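Local coordinates for protein Amy13K (Eubacterium rectale DSM 17629, PDB 6B3P) that binds starch-derived malto-oligosaccharides through two family 26 carbohydrate-binding modules of a surface-anchored gut alpha-amylase, at residues 44-49 with 184-189. Sequence-based numbering, arbitrary orientation.
With FMT (formic acid), chain S; EDO (1,2-ethanediol), chain L.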
loop_
_atom_site.group_PDB
_atom_site.type_symbol
_atom_site.label_atom_id
_atom_site.label_comp_id
_atom_site.label_asym_id
_atom_site.label_seq_id
_atom_site.Cartn_x
_atom_site.Cartn_y
_atom_site.Cartn_z
ATOM N N TRP A 44 -11.670 10.104 5.393
ATOM C CA TRP A 44 -11.328 8.683 5.489
ATOM C C TRP A 44 -9.970 8.463 6.147
ATOM O O TRP A 44 -9.077 9.308 6.050
ATOM C CB TRP A 44 -11.321 8.036 4.103
ATOM C CG TRP A 44 -12.676 7.893 3.477
ATOM C CD1 TRP A 44 -13.380 8.854 2.811
ATOM C CD2 TRP A 44 -13.488 6.711 3.449
ATOM N NE1 TRP A 44 -14.580 8.346 2.374
ATOM C CE2 TRP A 44 -14.669 7.033 2.752
ATOM C CE3 TRP A 44 -13.330 5.414 3.946
ATOM C CZ2 TRP A 44 -15.686 6.104 2.538
ATOM C CZ3 TRP A 44 -14.343 4.494 3.735
ATOM C CH2 TRP A 44 -15.504 4.843 3.037
ATOM N N TYR A 45 -9.828 7.320 6.814
ATOM C CA TYR A 45 -8.559 6.905 7.400
ATOM C C TYR A 45 -8.288 5.457 7.035
ATOM O O TYR A 45 -9.217 4.655 6.924
ATOM C CB TYR A 45 -8.574 7.089 8.916
ATOM C CG TYR A 45 -8.759 8.526 9.301
ATOM C CD1 TYR A 45 -10.021 9.100 9.310
ATOM C CD2 TYR A 45 -7.669 9.320 9.625
ATOM C CE1 TYR A 45 -10.197 10.424 9.645
ATOM C CE2 TYR A 45 -7.833 10.643 9.962
ATOM C CZ TYR A 45 -9.099 11.196 9.970
ATOM O OH TYR A 45 -9.264 12.522 10.309
ATOM N N THR A 46 -7.013 5.131 6.861
ATOM C CA THR A 46 -6.612 3.847 6.302
ATOM C C THR A 46 -5.496 3.204 7.114
ATOM O O THR A 46 -4.568 3.883 7.550
ATOM C CB THR A 46 -6.134 4.002 4.837
ATOM O OG1 THR A 46 -7.204 4.516 4.035
ATOM C CG2 THR A 46 -5.670 2.664 4.264
ATOM N N MET A 47 -5.600 1.890 7.310
ATOM C CA MET A 47 -4.512 1.103 7.886
ATOM C C MET A 47 -4.256 -0.134 7.035
ATOM O O MET A 47 -5.180 -0.701 6.446
ATOM C CB MET A 47 -4.821 0.691 9.330
ATOM C CG MET A 47 -6.019 -0.243 9.496
ATOM S SD MET A 47 -5.604 -1.996 9.350
ATOM C CE MET A 47 -4.759 -2.284 10.901
ATOM N N HIS A 48 -2.990 -0.532 6.969
ATOM C CA HIS A 48 -2.590 -1.756 6.292
ATOM C C HIS A 48 -1.998 -2.719 7.305
ATOM O O HIS A 48 -1.447 -2.303 8.324
ATOM C CB HIS A 48 -1.576 -1.466 5.186
ATOM C CG HIS A 48 -2.132 -0.658 4.058
ATOM N ND1 HIS A 48 -2.629 -1.229 2.907
ATOM C CD2 HIS A 48 -2.275 0.679 3.907
ATOM C CE1 HIS A 48 -3.053 -0.278 2.096
ATOM N NE2 HIS A 48 -2.847 0.890 2.677
ATOM N N LEU A 49 -2.115 -4.009 7.019
ATOM C CA LEU A 49 -1.621 -5.029 7.928
ATOM C C LEU A 49 -1.389 -6.342 7.202
ATOM O O LEU A 49 -2.093 -6.671 6.248
ATOM C CB LEU A 49 -2.609 -5.245 9.078
ATOM C CG LEU A 49 -2.066 -5.942 10.328
ATOM C CD1 LEU A 49 -1.143 -5.014 11.112
ATOM C CD2 LEU A 49 -3.209 -6.430 11.204
ATOM N N SER A 184 -4.664 -3.699 -2.976
ATOM C CA SER A 184 -5.597 -2.723 -2.426
ATOM C C SER A 184 -5.541 -1.426 -3.224
ATOM O O SER A 184 -4.724 -1.286 -4.133
ATOM C CB SER A 184 -5.279 -2.442 -0.959
ATOM O OG SER A 184 -4.187 -1.548 -0.840
ATOM N N THR A 185 -6.407 -0.480 -2.873
ATOM C CA THR A 185 -6.452 0.813 -3.549
ATOM C C THR A 185 -5.270 1.712 -3.179
ATOM O O THR A 185 -5.081 2.772 -3.778
ATOM C CB THR A 185 -7.760 1.563 -3.228
ATOM O OG1 THR A 185 -7.934 1.645 -1.808
ATOM C CG2 THR A 185 -8.955 0.847 -3.837
ATOM N N SER A 186 -4.486 1.295 -2.190
ATOM C CA SER A 186 -3.316 2.061 -1.762
ATOM C C SER A 186 -2.130 1.137 -1.484
ATOM O O SER A 186 -1.543 1.161 -0.402
ATOM C CB SER A 186 -3.645 2.890 -0.520
ATOM O OG SER A 186 -4.095 2.062 0.539
ATOM N N THR A 187 -1.782 0.327 -2.478
ATOM C CA THR A 187 -0.668 -0.607 -2.363
ATOM C C THR A 187 0.660 0.144 -2.364
ATOM O O THR A 187 0.873 1.041 -3.180
ATOM C CB THR A 187 -0.676 -1.633 -3.512
ATOM O OG1 THR A 187 -1.912 -2.353 -3.505
ATOM C CG2 THR A 187 0.485 -2.622 -3.383
ATOM N N GLU A 188 1.547 -0.232 -1.448
ATOM C CA GLU A 188 2.846 0.416 -1.322
ATOM C C GLU A 188 3.969 -0.620 -1.263
ATOM O O GLU A 188 3.866 -1.616 -0.546
ATOM C CB GLU A 188 2.880 1.305 -0.078
ATOM C CG GLU A 188 4.110 2.197 0.014
ATOM C CD GLU A 188 4.049 3.157 1.184
ATOM O OE1 GLU A 188 3.273 2.901 2.128
ATOM O OE2 GLU A 188 4.776 4.173 1.158
ATOM N N LEU A 189 5.036 -0.374 -2.018
ATOM C CA LEU A 189 6.173 -1.289 -2.081
ATOM C C LEU A 189 7.505 -0.547 -1.970
ATOM O O LEU A 189 7.595 0.636 -2.293
ATOM C CB LEU A 189 6.143 -2.085 -3.386
ATOM C CG LEU A 189 4.908 -2.952 -3.630
ATOM C CD1 LEU A 189 4.886 -3.436 -5.069
ATOM C CD2 LEU A 189 4.881 -4.129 -2.669
HETATM C C FMT S . -0.639 1.938 7.666
HETATM O O1 FMT S . -1.191 1.001 8.220
HETATM O O2 FMT S . -0.464 1.942 6.453
HETATM C C1 EDO L . -12.700 13.111 10.251
HETATM O O1 EDO L . -11.711 14.113 9.962
HETATM C C2 EDO L . -13.936 13.761 10.866
HETATM O O2 EDO L . -13.613 14.301 12.156
#
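S184 opens the contact by setting its OG in the plane of the H48 imidazole, just off the ring edge, 3.4 Å from CE1 of H48. The same OG accepts a hydrogen bond from the backbone N-H of S186 (N to OG 3.2 Å, N-H...O 154°), closing an ST turn, and its chi1 of 79° holds it between its own N and carbonyl carbon, where it can reach that N-H. S186 then makes the one hydrogen bond between the segments: its OG lies 2.7 Å from NE2 of H48, again at the ring edge, and either atom may be the donor. A formate, probably from the crystallisation liquor, takes the backbone N-H of H48 on O1 (N to O1 2.7 Å) and sets O2 at the ring edge near CD2. The methyl CG2 of T46 comes no closer to the S186 OG than 4.1 Å, while OG1 of T46 bonds to T38 and N6. T187 faces away, its OG1 donating to O of S184 from above the carbonyl plane. Beyond it E188, bonded to H106, begins strand 188-192 of the second module's sheet, whereas H48 sits on strand 44-50 of the first. In this slight polar touch between modules, S186 satisfies NE2 of H48, but the imidazole's tautomer stays open.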